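Local atomic coordinates of histidinol-phosphatase (Listeria monocytogenes str. 4b H7858, PDB entry 3DCP), a protein that probably hydrolyses L-histidinol phosphate to L-histidinol and inorganic phosphate, a late step of histidine biosynthesis, at a site holding two iron ions and one zinc ion. Residues A[35-40]-A[86-91]; A[5-10]-A[255-260]; A[90-95]-A[113-118]; A[9-14]-A[73-78]. All coordinates share one frame; numbering follows the deposited sequence.

Interaction 1 (A[35-40]-A[86-91]). With ZN (zinc ion), chain D.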
loop_
_atom_site.group_PDB
_atom_site.type_symbol
_atom_site.label_atom_id
_atom_site.label_comp_id
_atom_site.label_asym_id
_atom_site.label_seq_id
_atom_site.Cartn_x
_atom_site.Cartn_y
_atom_site.Cartn_z
ATOM N N TYR A 35 -5.119 15.015 -4.592
ATOM C CA TYR A 35 -5.505 13.632 -4.831
ATOM C C TYR A 35 -4.458 12.879 -5.649
ATOM O O TYR A 35 -4.072 13.323 -6.732
ATOM C CB TYR A 35 -6.847 13.668 -5.571
ATOM C CG TYR A 35 -7.549 12.359 -5.834
ATOM C CD1 TYR A 35 -8.586 11.929 -5.015
ATOM C CD2 TYR A 35 -7.234 11.591 -6.953
ATOM C CE1 TYR A 35 -9.308 10.774 -5.309
ATOM C CE2 TYR A 35 -7.942 10.439 -7.256
ATOM C CZ TYR A 35 -8.983 10.036 -6.432
ATOM O OH TYR A 35 -9.726 8.926 -6.764
ATOM N N SER A 36 -4.007 11.737 -5.136
ATOM C CA SER A 36 -3.007 10.942 -5.844
ATOM C C SER A 36 -3.534 9.613 -6.380
ATOM O O SER A 36 -4.137 8.812 -5.657
ATOM C CB SER A 36 -1.789 10.662 -4.951
ATOM O OG SER A 36 -0.999 11.818 -4.746
ATOM N N ILE A 37 -3.274 9.398 -7.664
ATOM C CA ILE A 37 -3.642 8.179 -8.360
ATOM C C ILE A 37 -2.370 7.328 -8.408
ATOM O O ILE A 37 -1.434 7.617 -9.160
ATOM C CB ILE A 37 -4.109 8.489 -9.791
ATOM C CG1 ILE A 37 -5.361 9.367 -9.742
ATOM C CG2 ILE A 37 -4.362 7.195 -10.549
ATOM C CD1 ILE A 37 -5.723 10.001 -11.066
ATOM N N VAL A 38 -2.333 6.296 -7.576
ATOM C CA VAL A 38 -1.180 5.425 -7.508
ATOM C C VAL A 38 -1.613 3.996 -7.795
ATOM O O VAL A 38 -1.732 3.161 -6.897
ATOM C CB VAL A 38 -0.521 5.526 -6.124
ATOM C CG1 VAL A 38 0.212 6.857 -6.003
ATOM C CG2 VAL A 38 -1.588 5.440 -5.032
ATOM N N GLU A 39 -1.866 3.728 -9.068
ATOM C CA GLU A 39 -2.303 2.412 -9.475
ATOM C C GLU A 39 -1.191 1.378 -9.302
ATOM O O GLU A 39 -0.007 1.717 -9.288
ATOM C CB GLU A 39 -2.764 2.451 -10.928
ATOM C CG GLU A 39 -3.439 1.181 -11.343
ATOM C CD GLU A 39 -4.568 0.836 -10.400
ATOM O OE1 GLU A 39 -5.654 1.445 -10.523
ATOM O OE2 GLU A 39 -4.353 -0.022 -9.523
ATOM N N HIS A 40 -1.578 0.117 -9.163
ATOM C CA HIS A 40 -0.611 -0.958 -9.015
ATOM C C HIS A 40 0.303 -1.099 -10.225
ATOM O O HIS A 40 -0.158 -1.239 -11.358
ATOM C CB HIS A 40 -1.331 -2.283 -8.797
ATOM C CG HIS A 40 -1.997 -2.387 -7.465
ATOM N ND1 HIS A 40 -1.292 -2.582 -6.297
ATOM C CD2 HIS A 40 -3.301 -2.310 -7.112
ATOM C CE1 HIS A 40 -2.133 -2.624 -5.279
ATOM N NE2 HIS A 40 -3.357 -2.462 -5.747
ATOM N N LEU A 86 -9.067 20.269 -8.236
ATOM C CA LEU A 86 -8.202 19.348 -7.501
ATOM C C LEU A 86 -6.793 19.248 -8.058
ATOM O O LEU A 86 -6.602 19.209 -9.273
ATOM C CB LEU A 86 -8.799 17.930 -7.543
ATOM C CG LEU A 86 -9.359 17.224 -6.308
ATOM C CD1 LEU A 86 -9.716 15.804 -6.710
ATOM C CD2 LEU A 86 -8.357 17.189 -5.175
ATOM N N LEU A 87 -5.809 19.187 -7.166
ATOM C CA LEU A 87 -4.434 18.982 -7.590
ATOM C C LEU A 87 -4.266 17.460 -7.626
ATOM O O LEU A 87 -4.290 16.792 -6.594
ATOM C CB LEU A 87 -3.445 19.596 -6.599
ATOM C CG LEU A 87 -1.980 19.272 -6.905
ATOM C CD1 LEU A 87 -1.649 19.680 -8.334
ATOM C CD2 LEU A 87 -1.070 19.976 -5.922
ATOM N N ILE A 88 -4.138 16.915 -8.826
ATOM C CA ILE A 88 -3.996 15.476 -8.974
ATOM C C ILE A 88 -2.569 15.053 -9.277
ATOM O O ILE A 88 -1.917 15.615 -10.151
ATOM C CB ILE A 88 -4.927 14.951 -10.082
ATOM C CG1 ILE A 88 -6.383 15.242 -9.699
ATOM C CG2 ILE A 88 -4.697 13.464 -10.308
ATOM C CD1 ILE A 88 -7.385 14.908 -10.776
ATOM N N HIS A 89 -2.087 14.066 -8.533
ATOM C CA HIS A 89 -0.750 13.529 -8.745
ATOM C C HIS A 89 -0.925 12.170 -9.406
ATOM O O HIS A 89 -1.911 11.477 -9.156
ATOM C CB HIS A 89 -0.012 13.360 -7.415
ATOM C CG HIS A 89 0.176 14.637 -6.660
ATOM N ND1 HIS A 89 0.926 15.686 -7.146
ATOM C CD2 HIS A 89 -0.293 15.038 -5.454
ATOM C CE1 HIS A 89 0.910 16.678 -6.273
ATOM N NE2 HIS A 89 0.177 16.311 -5.237
ATOM N N ILE A 90 0.024 11.789 -10.248
ATOM C CA ILE A 90 -0.046 10.509 -10.936
ATOM C C ILE A 90 1.193 9.672 -10.629
ATOM O O ILE A 90 2.316 10.140 -10.777
ATOM C CB ILE A 90 -0.157 10.716 -12.457
ATOM C CG1 ILE A 90 -1.397 11.563 -12.767
ATOM C CG2 ILE A 90 -0.196 9.368 -13.172
ATOM C CD1 ILE A 90 -1.636 11.806 -14.245
ATOM N N GLY A 91 0.983 8.432 -10.194
ATOM C CA GLY A 91 2.103 7.561 -9.880
ATOM C C GLY A 91 1.690 6.111 -9.750
ATOM O O GLY A 91 0.691 5.685 -10.336
HETATM ZN ZN ZN D . -5.576 -2.819 -5.090
#
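Tyr35 to Val38 pair with Ile88 to Gly91 as neighbouring parallel strands in the TIM-like barrel of the PHP domain. Their bonds zigzag: Tyr35 N donates to Leu87 O (2.8 Å), His89 N to Tyr35 O, Ile37 N to His89 O, and Gly91 N to Ile37 O (2.8 Å). On one face, Leu86 CD1 lies 3.8 Å from Tyr35 CB, and the side chains of Ile37 and Ile88 cross obliquely, CD1 of Ile37 3.7 Å from CG2 of Ile88; helices 20-29 and 68-81 cover this apolar layer. The opposite face carries the polar pair Ser36 and His89, with Val38 and Gly91 further along. Ser36 OG, turned beside its own backbone N (chi1 -72°), reaches the edge of the His89 ring near its plane, 3.4 Å from CD2, while the hydroxyl itself hydrogen-bonds to Asp117 OD2. His89 ND1 is held by Asp116 and NE2 by Glu34, which together fix the ring's rotation. Past the paired residues, the strand ends at the metal centre, where His40 NE2 binds the zinc ion at 2.3 Å.

Interaction 2 (A[5-10]-A[255-260]); sequences GHTHTE and YGSDSH. With FE (Fe (III) ion), chain F; ZN (zinc ion), chain D.
His6 and His8, the HxH pair at the C-terminal end of the first strand of a PHP domain, meet Asp258 and His260 at the metal centre of the barrel. Metal bonds dominate. One iron(III) ion is held by His6 NE2 at 2.2 Å, His8 NE2 at 2.3 Å and Asp258 OD1 at 2.4 Å, with Glu93 as fourth protein ligand. The Asp258 carboxylate lies over one face of the His6 ring, offset toward its rim, but stands at the edge of the His8 ring, close to that ring's plane. Behind these ligands a second shell sets their orientation: His8 ND1 is bonded to Glu39, and Asp258 OD2 to Asn224.

Ring stacking comes next. His8 and His260 point the same way in an offset stack, centroids 4.3 Å apart and planes 23° from parallel, with the CB of His8 also over the face of the His260 ring. His260 carries its own NE2 to the zinc ion, which sits above the centre of the His8 ring face.

Backbone bonds hold the two segments alongside: Gly5 N donates to Tyr255 O (2.7 Å), and His8 N donates to Ser259 O (2.7 Å). The bond from Asp258 N to His6 O is weak. Beyond the ligands a water molecule donates to both segments, 2.8 Å from Thr9 O and 3.0 Å from His260 O.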
loop_
_atom_site.group_PDB
_atom_site.type_symbol
_atom_site.label_atom_id
_atom_site.label_comp_id
_atom_site.label_asym_id
_atom_site.label_seq_id
_atom_site.Cartn_x
_atom_site.Cartn_y
_atom_site.Cartn_z
ATOM N N GLY A 5 -3.568 10.419 -0.488
ATOM C CA GLY A 5 -2.400 9.984 -1.234
ATOM C C GLY A 5 -2.407 8.529 -1.657
ATOM O O GLY A 5 -1.351 7.954 -1.926
ATOM N N HIS A 6 -3.581 7.919 -1.739
ATOM C CA HIS A 6 -3.618 6.513 -2.110
ATOM C C HIS A 6 -4.965 6.106 -2.696
ATOM O O HIS A 6 -5.894 5.769 -1.964
ATOM C CB HIS A 6 -3.277 5.674 -0.868
ATOM C CG HIS A 6 -2.882 4.265 -1.163
ATOM N ND1 HIS A 6 -2.128 3.509 -0.291
ATOM C CD2 HIS A 6 -3.154 3.460 -2.219
ATOM C CE1 HIS A 6 -1.953 2.300 -0.795
ATOM N NE2 HIS A 6 -2.564 2.247 -1.964
ATOM N N THR A 7 -5.075 6.155 -4.023
ATOM C CA THR A 7 -6.314 5.757 -4.690
ATOM C C THR A 7 -6.036 4.919 -5.935
ATOM O O THR A 7 -4.944 4.965 -6.503
ATOM C CB THR A 7 -7.151 6.969 -5.112
ATOM O OG1 THR A 7 -6.506 7.632 -6.205
ATOM C CG2 THR A 7 -7.315 7.942 -3.935
ATOM N N HIS A 8 -7.037 4.162 -6.363
ATOM C CA HIS A 8 -6.894 3.297 -7.522
ATOM C C HIS A 8 -7.907 3.612 -8.618
ATOM O O HIS A 8 -8.760 4.483 -8.449
ATOM C CB HIS A 8 -6.966 1.841 -7.071
ATOM C CG HIS A 8 -5.777 1.425 -6.263
ATOM N ND1 HIS A 8 -4.590 1.021 -6.839
ATOM C CD2 HIS A 8 -5.566 1.422 -4.925
ATOM C CE1 HIS A 8 -3.701 0.782 -5.890
ATOM N NE2 HIS A 8 -4.268 1.018 -4.720
ATOM N N THR A 9 -7.807 2.906 -9.743
ATOM C CA THR A 9 -8.656 3.184 -10.896
ATOM C C THR A 9 -9.232 1.949 -11.572
ATOM O O THR A 9 -9.093 0.826 -11.084
ATOM C CB THR A 9 -7.862 3.946 -11.976
ATOM O OG1 THR A 9 -6.909 3.057 -12.580
ATOM C CG2 THR A 9 -7.118 5.124 -11.362
ATOM N N GLU A 10 -9.859 2.173 -12.725
ATOM C CA GLU A 10 -10.443 1.096 -13.512
ATOM C C GLU A 10 -9.343 0.210 -14.101
ATOM O O GLU A 10 -9.620 -0.864 -14.639
ATOM C CB GLU A 10 -11.317 1.665 -14.641
ATOM C CG GLU A 10 -10.563 2.472 -15.708
ATOM C CD GLU A 10 -10.396 3.951 -15.358
ATOM O OE1 GLU A 10 -10.601 4.331 -14.185
ATOM O OE2 GLU A 10 -10.049 4.735 -16.269
ATOM N N TYR A 255 -2.868 10.847 4.556
ATOM C CA TYR A 255 -4.095 10.064 4.528
ATOM C C TYR A 255 -4.192 9.264 3.238
ATOM O O TYR A 255 -3.946 9.788 2.150
ATOM C CB TYR A 255 -5.306 10.987 4.630
ATOM C CG TYR A 255 -6.617 10.330 4.253
ATOM C CD1 TYR A 255 -7.262 9.456 5.133
ATOM C CD2 TYR A 255 -7.222 10.599 3.020
ATOM C CE1 TYR A 255 -8.480 8.869 4.802
ATOM C CE2 TYR A 255 -8.443 10.016 2.674
ATOM C CZ TYR A 255 -9.065 9.153 3.573
ATOM O OH TYR A 255 -10.272 8.581 3.245
ATOM N N GLY A 256 -4.564 7.995 3.371
ATOM C CA GLY A 256 -4.714 7.129 2.217
ATOM C C GLY A 256 -5.978 6.304 2.366
ATOM O O GLY A 256 -6.087 5.486 3.287
ATOM N N SER A 257 -6.940 6.535 1.476
ATOM C CA SER A 257 -8.213 5.820 1.511
ATOM C C SER A 257 -8.090 4.468 0.820
ATOM O O SER A 257 -8.922 3.581 1.013
ATOM C CB SER A 257 -9.287 6.627 0.785
ATOM O OG SER A 257 -9.050 6.627 -0.618
ATOM N N ASP A 258 -7.063 4.325 -0.009
ATOM C CA ASP A 258 -6.860 3.093 -0.762
ATOM C C ASP A 258 -8.147 2.753 -1.527
ATOM O O ASP A 258 -8.522 1.586 -1.645
ATOM C CB ASP A 258 -6.507 1.944 0.184
ATOM C CG ASP A 258 -5.503 0.979 -0.426
ATOM O OD1 ASP A 258 -5.486 0.842 -1.664
ATOM O OD2 ASP A 258 -4.739 0.351 0.332
ATOM N N SER A 259 -8.816 3.782 -2.043
ATOM C CA SER A 259 -10.072 3.602 -2.768
ATOM C C SER A 259 -9.936 2.824 -4.074
ATOM O O SER A 259 -9.037 3.087 -4.880
ATOM C CB SER A 259 -10.720 4.966 -3.066
ATOM O OG SER A 259 -11.102 5.645 -1.874
ATOM N N HIS A 260 -10.835 1.862 -4.271
ATOM C CA HIS A 260 -10.867 1.058 -5.489
ATOM C C HIS A 260 -12.213 1.262 -6.163
ATOM O O HIS A 260 -12.583 0.532 -7.085
ATOM C CB HIS A 260 -10.661 -0.425 -5.177
ATOM C CG HIS A 260 -9.284 -0.744 -4.695
ATOM N ND1 HIS A 260 -8.801 -0.301 -3.482
ATOM C CD2 HIS A 260 -8.270 -1.426 -5.275
ATOM C CE1 HIS A 260 -7.550 -0.696 -3.336
ATOM N NE2 HIS A 260 -7.202 -1.379 -4.411
HETATM FE FE FE F . -3.448 0.344 -2.729
HETATM ZN ZN ZN D . -5.576 -2.819 -5.090
HETATM O O HOH W 1 -9.907 0.287 -8.450
#

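Interaction 3 (A[90-95]-A[113-118]); sequences IGFEVD and PQTDDG. With FE (Fe (III) ion), chain E; FE (Fe (III) ion), chain F.
Phe92 and Thr115 cross at about a right angle, the threonine methyl CG2 lying 3.8 Å from ring atom CE2 in an oblique approach. Thr115 presents this methyl because CG2 is anti to its carbonyl carbon, while OG1 takes the place between N and C (chi1 70°) and bonds to Gly112 O. The aromatic ring also packs against Leu68 of helix 68-81. Next to this pair, Thr115 CB stands 3.9 Å from Gly91 CA.

The two segments are the outgoing and returning ends of a beta-alpha-beta crossover, strand 87-95 leading through helix 101-111 to strand 117-127. At its return a single direct hydrogen bond joins the backbones: Asp116 N donates to Ile90 O at 2.6 Å. Gly91 CA makes a C-H...O contact to Asp117 O at 3.3 Å (162° at the hydrogen). The Phe92 amide is bridged to the same carbonyl by a water molecule, which accepts from Phe92 N at 3.0 Å and donates to Asp117 O.

Turned the other way from Phe92, Glu93 leaves the strand on the side away from residues 113-118. Its extended chain, CG anti to the backbone N, carries the carboxylate between two iron(III) ions: OE1 binds the one shared with His6, His8 and Asp258 at 2.2 Å, and OE2 binds the one shared with His123 and His181 at 2.3 Å.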
loop_
_atom_site.group_PDB
_atom_site.type_symbol
_atom_site.label_atom_id
_atom_site.label_comp_id
_atom_site.label_asym_id
_atom_site.label_seq_id
_atom_site.Cartn_x
_atom_site.Cartn_y
_atom_site.Cartn_z
ATOM N N ILE A 90 0.024 11.789 -10.248
ATOM C CA ILE A 90 -0.046 10.509 -10.936
ATOM C C ILE A 90 1.193 9.672 -10.629
ATOM O O ILE A 90 2.316 10.140 -10.777
ATOM C CB ILE A 90 -0.157 10.716 -12.457
ATOM C CG1 ILE A 90 -1.397 11.563 -12.767
ATOM C CG2 ILE A 90 -0.196 9.368 -13.172
ATOM C CD1 ILE A 90 -1.636 11.806 -14.245
ATOM N N GLY A 91 0.983 8.432 -10.194
ATOM C CA GLY A 91 2.103 7.561 -9.880
ATOM C C GLY A 91 1.690 6.111 -9.750
ATOM O O GLY A 91 0.691 5.685 -10.336
ATOM N N PHE A 92 2.452 5.349 -8.976
ATOM C CA PHE A 92 2.156 3.938 -8.792
ATOM C C PHE A 92 2.287 3.489 -7.355
ATOM O O PHE A 92 3.055 4.057 -6.575
ATOM C CB PHE A 92 3.143 3.057 -9.575
ATOM C CG PHE A 92 3.111 3.257 -11.060
ATOM C CD1 PHE A 92 2.070 2.736 -11.820
ATOM C CD2 PHE A 92 4.136 3.955 -11.700
ATOM C CE1 PHE A 92 2.042 2.901 -13.202
ATOM C CE2 PHE A 92 4.123 4.129 -13.085
ATOM C CZ PHE A 92 3.073 3.599 -13.838
ATOM N N GLU A 93 1.524 2.458 -7.012
ATOM C CA GLU A 93 1.714 1.820 -5.725
ATOM C C GLU A 93 2.694 0.741 -6.178
ATOM O O GLU A 93 2.309 -0.224 -6.835
ATOM C CB GLU A 93 0.450 1.160 -5.198
ATOM C CG GLU A 93 0.769 0.241 -4.030
ATOM C CD GLU A 93 -0.448 -0.149 -3.221
ATOM O OE1 GLU A 93 -1.543 -0.213 -3.798
ATOM O OE2 GLU A 93 -0.300 -0.411 -2.020
ATOM N N VAL A 94 3.967 0.946 -5.886
ATOM C CA VAL A 94 4.989 0.008 -6.315
ATOM C C VAL A 94 5.198 -1.138 -5.349
ATOM O O VAL A 94 5.432 -0.928 -4.164
ATOM C CB VAL A 94 6.329 0.732 -6.538
ATOM C CG1 VAL A 94 7.382 -0.265 -7.018
ATOM C CG2 VAL A 94 6.148 1.866 -7.543
ATOM N N ASP A 95 5.108 -2.356 -5.873
ATOM C CA ASP A 95 5.313 -3.558 -5.074
ATOM C C ASP A 95 6.791 -3.755 -4.778
ATOM O O ASP A 95 7.617 -3.755 -5.700
ATOM C CB ASP A 95 4.835 -4.797 -5.835
ATOM C CG ASP A 95 3.419 -5.187 -5.496
ATOM O OD1 ASP A 95 3.213 -5.824 -4.438
ATOM O OD2 ASP A 95 2.515 -4.865 -6.297
ATOM N N PRO A 113 10.055 9.111 -14.443
ATOM C CA PRO A 113 9.934 10.474 -14.971
ATOM C C PRO A 113 8.511 10.919 -15.309
ATOM O O PRO A 113 8.228 12.114 -15.364
ATOM C CB PRO A 113 10.843 10.445 -16.203
ATOM C CG PRO A 113 11.882 9.430 -15.833
ATOM C CD PRO A 113 11.028 8.334 -15.233
ATOM N N GLN A 114 7.615 9.968 -15.536
ATOM C CA GLN A 114 6.236 10.318 -15.868
ATOM C C GLN A 114 5.340 10.373 -14.640
ATOM O O GLN A 114 4.139 10.607 -14.757
ATOM C CB GLN A 114 5.647 9.303 -16.841
ATOM C CG GLN A 114 6.329 9.242 -18.183
ATOM C CD GLN A 114 5.691 8.200 -19.074
ATOM O OE1 GLN A 114 4.538 8.341 -19.485
ATOM N NE2 GLN A 114 6.426 7.134 -19.358
ATOM N N THR A 115 5.921 10.153 -13.466
ATOM C CA THR A 115 5.151 10.138 -12.228
ATOM C C THR A 115 5.399 11.367 -11.372
ATOM O O THR A 115 6.421 12.040 -11.508
ATOM C CB THR A 115 5.470 8.886 -11.405
ATOM O OG1 THR A 115 6.802 8.976 -10.887
ATOM C CG2 THR A 115 5.351 7.652 -12.277
ATOM N N ASP A 116 4.474 11.623 -10.452
ATOM C CA ASP A 116 4.533 12.799 -9.596
ATOM C C ASP A 116 4.386 12.484 -8.093
ATOM O O ASP A 116 4.518 13.370 -7.249
ATOM C CB ASP A 116 3.442 13.771 -10.057
ATOM C CG ASP A 116 3.527 15.105 -9.377
ATOM O OD1 ASP A 116 4.656 15.527 -9.058
ATOM O OD2 ASP A 116 2.466 15.738 -9.177
ATOM N N ASP A 117 4.097 11.226 -7.766
ATOM C CA ASP A 117 3.955 10.784 -6.373
ATOM C C ASP A 117 4.053 9.265 -6.415
ATOM O O ASP A 117 4.127 8.683 -7.495
ATOM C CB ASP A 117 2.603 11.241 -5.806
ATOM C CG ASP A 117 2.465 11.006 -4.303
ATOM O OD1 ASP A 117 3.479 10.810 -3.602
ATOM O OD2 ASP A 117 1.319 11.042 -3.817
ATOM N N GLY A 118 4.083 8.623 -5.254
ATOM C CA GLY A 118 4.192 7.177 -5.243
ATOM C C GLY A 118 4.152 6.561 -3.864
ATOM O O GLY A 118 4.353 7.232 -2.855
HETATM FE FE FE E . -1.500 -2.124 -1.089
HETATM FE FE FE F . -3.448 0.344 -2.729
HETATM O O HOH W 2 5.217 6.384 -8.702
HETATM O O HOH W 3 -2.670 -3.690 0.363
#

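Interaction 4 (A[9-14]-A[73-78]). With ZN (zinc ion), chain D.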
loop_
_atom_site.group_PDB
_atom_site.type_symbol
_atom_site.label_atom_id
_atom_site.label_comp_id
_atom_site.label_asym_id
_atom_site.label_seq_id
_atom_site.Cartn_x
_atom_site.Cartn_y
_atom_site.Cartn_z
ATOM N N THR A 9 -7.807 2.906 -9.743
ATOM C CA THR A 9 -8.656 3.184 -10.896
ATOM C C THR A 9 -9.232 1.949 -11.572
ATOM O O THR A 9 -9.093 0.826 -11.084
ATOM C CB THR A 9 -7.862 3.946 -11.976
ATOM O OG1 THR A 9 -6.909 3.057 -12.580
ATOM C CG2 THR A 9 -7.118 5.124 -11.362
ATOM N N GLU A 10 -9.859 2.173 -12.725
ATOM C CA GLU A 10 -10.443 1.096 -13.512
ATOM C C GLU A 10 -9.343 0.210 -14.101
ATOM O O GLU A 10 -9.620 -0.864 -14.639
ATOM C CB GLU A 10 -11.317 1.665 -14.641
ATOM C CG GLU A 10 -10.563 2.472 -15.708
ATOM C CD GLU A 10 -10.396 3.951 -15.358
ATOM O OE1 GLU A 10 -10.601 4.331 -14.185
ATOM O OE2 GLU A 10 -10.049 4.735 -16.269
ATOM N N PHE A 11 -8.098 0.670 -14.003
ATOM C CA PHE A 11 -6.957 -0.083 -14.514
ATOM C C PHE A 11 -6.505 -1.146 -13.513
ATOM O O PHE A 11 -5.520 -1.845 -13.742
ATOM C CB PHE A 11 -5.799 0.869 -14.832
ATOM C CG PHE A 11 -5.931 1.556 -16.161
ATOM C CD1 PHE A 11 -5.446 0.956 -17.320
ATOM C CD2 PHE A 11 -6.548 2.799 -16.259
ATOM C CE1 PHE A 11 -5.572 1.582 -18.553
ATOM C CE2 PHE A 11 -6.680 3.438 -17.490
ATOM C CZ PHE A 11 -6.191 2.828 -18.639
ATOM N N CYS A 12 -7.229 -1.258 -12.401
ATOM C CA CYS A 12 -6.925 -2.248 -11.375
ATOM C C CYS A 12 -7.813 -3.467 -11.602
ATOM O O CYS A 12 -9.031 -3.391 -11.476
ATOM C CB CYS A 12 -7.176 -1.674 -9.981
ATOM S SG CYS A 12 -6.896 -2.873 -8.660
ATOM N N PRO A 13 -7.206 -4.617 -11.924
ATOM C CA PRO A 13 -7.954 -5.853 -12.177
ATOM C C PRO A 13 -8.891 -6.298 -11.057
ATOM O O PRO A 13 -9.939 -6.874 -11.325
ATOM C CB PRO A 13 -6.850 -6.873 -12.452
ATOM C CG PRO A 13 -5.725 -6.027 -12.989
ATOM C CD PRO A 13 -5.760 -4.847 -12.057
ATOM N N HIS A 14 -8.520 -6.039 -9.808
ATOM C CA HIS A 14 -9.364 -6.445 -8.690
ATOM C C HIS A 14 -10.181 -5.303 -8.101
ATOM O O HIS A 14 -10.772 -5.446 -7.028
ATOM C CB HIS A 14 -8.530 -7.080 -7.583
ATOM C CG HIS A 14 -7.367 -6.247 -7.150
ATOM N ND1 HIS A 14 -6.158 -6.258 -7.814
ATOM C CD2 HIS A 14 -7.236 -5.351 -6.142
ATOM C CE1 HIS A 14 -5.333 -5.405 -7.233
ATOM N NE2 HIS A 14 -5.963 -4.842 -6.218
ATOM N N LYS A 73 -2.120 8.111 -20.225
ATOM C CA LYS A 73 -2.951 8.967 -21.057
ATOM C C LYS A 73 -4.238 9.354 -20.327
ATOM O O LYS A 73 -4.565 10.538 -20.218
ATOM C CB LYS A 73 -3.293 8.262 -22.368
ATOM C CG LYS A 73 -4.163 9.090 -23.299
ATOM C CD LYS A 73 -4.580 8.296 -24.529
ATOM C CE LYS A 73 -5.530 9.114 -25.399
ATOM N NZ LYS A 73 -6.145 8.313 -26.490
ATOM N N LYS A 74 -4.959 8.354 -19.825
ATOM C CA LYS A 74 -6.219 8.587 -19.122
ATOM C C LYS A 74 -6.040 9.477 -17.894
ATOM O O LYS A 74 -6.752 10.466 -17.733
ATOM C CB LYS A 74 -6.841 7.253 -18.702
ATOM C CG LYS A 74 -8.139 7.367 -17.892
ATOM C CD LYS A 74 -9.282 7.919 -18.737
ATOM C CE LYS A 74 -10.646 7.487 -18.209
ATOM N NZ LYS A 74 -10.969 8.054 -16.885
HETATM N N MSE A 75 -5.091 9.123 -17.028
HETATM C CA MSE A 75 -4.837 9.902 -15.817
HETATM C C MSE A 75 -4.377 11.328 -16.113
HETATM O O MSE A 75 -4.780 12.260 -15.419
HETATM C CB MSE A 75 -3.811 9.198 -14.926
HETATM C CG MSE A 75 -4.231 7.800 -14.491
HETATM SE SE MSE A 75 -6.147 7.655 -14.138
HETATM C CE MSE A 75 -6.457 5.928 -14.962
ATOM N N ASN A 76 -3.528 11.513 -17.121
ATOM C CA ASN A 76 -3.087 12.866 -17.456
ATOM C C ASN A 76 -4.276 13.676 -17.963
ATOM O O ASN A 76 -4.333 14.889 -17.786
ATOM C CB ASN A 76 -1.971 12.839 -18.506
ATOM C CG ASN A 76 -0.591 12.725 -17.880
ATOM O OD1 ASN A 76 -0.167 13.603 -17.126
ATOM N ND2 ASN A 76 0.114 11.641 -18.187
ATOM N N HIS A 77 -5.239 12.998 -18.575
ATOM C CA HIS A 77 -6.441 13.670 -19.058
ATOM C C HIS A 77 -7.294 14.150 -17.876
ATOM O O HIS A 77 -7.768 15.286 -17.849
ATOM C CB HIS A 77 -7.252 12.711 -19.928
ATOM C CG HIS A 77 -8.607 13.226 -20.299
ATOM N ND1 HIS A 77 -9.771 12.691 -19.790
ATOM C CD2 HIS A 77 -8.981 14.232 -21.121
ATOM C CE1 HIS A 77 -10.806 13.347 -20.284
ATOM N NE2 HIS A 77 -10.354 14.288 -21.093
ATOM N N ILE A 78 -7.476 13.274 -16.894
ATOM C CA ILE A 78 -8.265 13.607 -15.713
ATOM C C ILE A 78 -7.569 14.693 -14.887
ATOM O O ILE A 78 -8.220 15.571 -14.328
ATOM C CB ILE A 78 -8.498 12.343 -14.848
ATOM C CG1 ILE A 78 -9.157 11.256 -15.696
ATOM C CG2 ILE A 78 -9.408 12.659 -13.671
ATOM C CD1 ILE A 78 -10.534 11.636 -16.195
HETATM ZN ZN ZN D . -5.576 -2.819 -5.090
#
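Lys74 crosses Phe11 and Glu10 obliquely, passing close to OE2 of the carboxylate. Its CB lies 4.0 Å from Phe11 CE2, in an oblique approach to the ring. CG comes 3.6 Å from Glu10 OE2, and the bend at chi2 (68°) turns the chain so that CD stays beside the same oxygen. CE is 3.4 Å from Glu10 OE2, and the bend at chi4 (66°) then sets NZ 3.5 Å from the same oxygen, a long salt bridge; NZ has a second acidic partner in Asp19. Glu10 is itself held from its other oxygen, OE1, by Val20 N.

The next residue of the helix, Met75, present as selenomethionine, curls its end into the loop. Its methyl CE packs 3.4 Å from Phe11 CD2, the two side chains sliding past each other in opposite directions, and meets Thr9 CG2 tip to tip at 3.7 Å. Thr9 OG1 accepts from Phe11 N at 3.0 Å, which closes an ST turn and probably helps to position Phe11. Thr9 to Cys12 also form a type I beta turn in the loop after the first barrel strand, a loop that in this PHP domain goes on to His14, a ligand of the zinc ion.

Overall arrangement
Interactions 1 and 3 lie within the sheet of strands 3-7, 34-40, 87-95 and 117-127; interaction 2 connects its edge strand 3-7 with strand 253-256, and interaction 4 packs helix 68-81 against the loop leaving strand 3-7. Interactions 1 and 2, centres about 8 Å apart, are tied by Ser36 O and Thr7 OG1 (2.7 Å) and by Glu39 OE1 and Thr9 N (2.7 Å). Interactions 1 and 3 share Ile90 and Gly91, and Ile90 CD1 reaches Met75 C of interaction 4 at 3.4 Å. Their segments supply metal ligands: His40, His260 and His14 bind the zinc ion, though His14 takes no part in the contact of interaction 4, while Glu93 of interaction 3 joins interaction 2 at an iron ion.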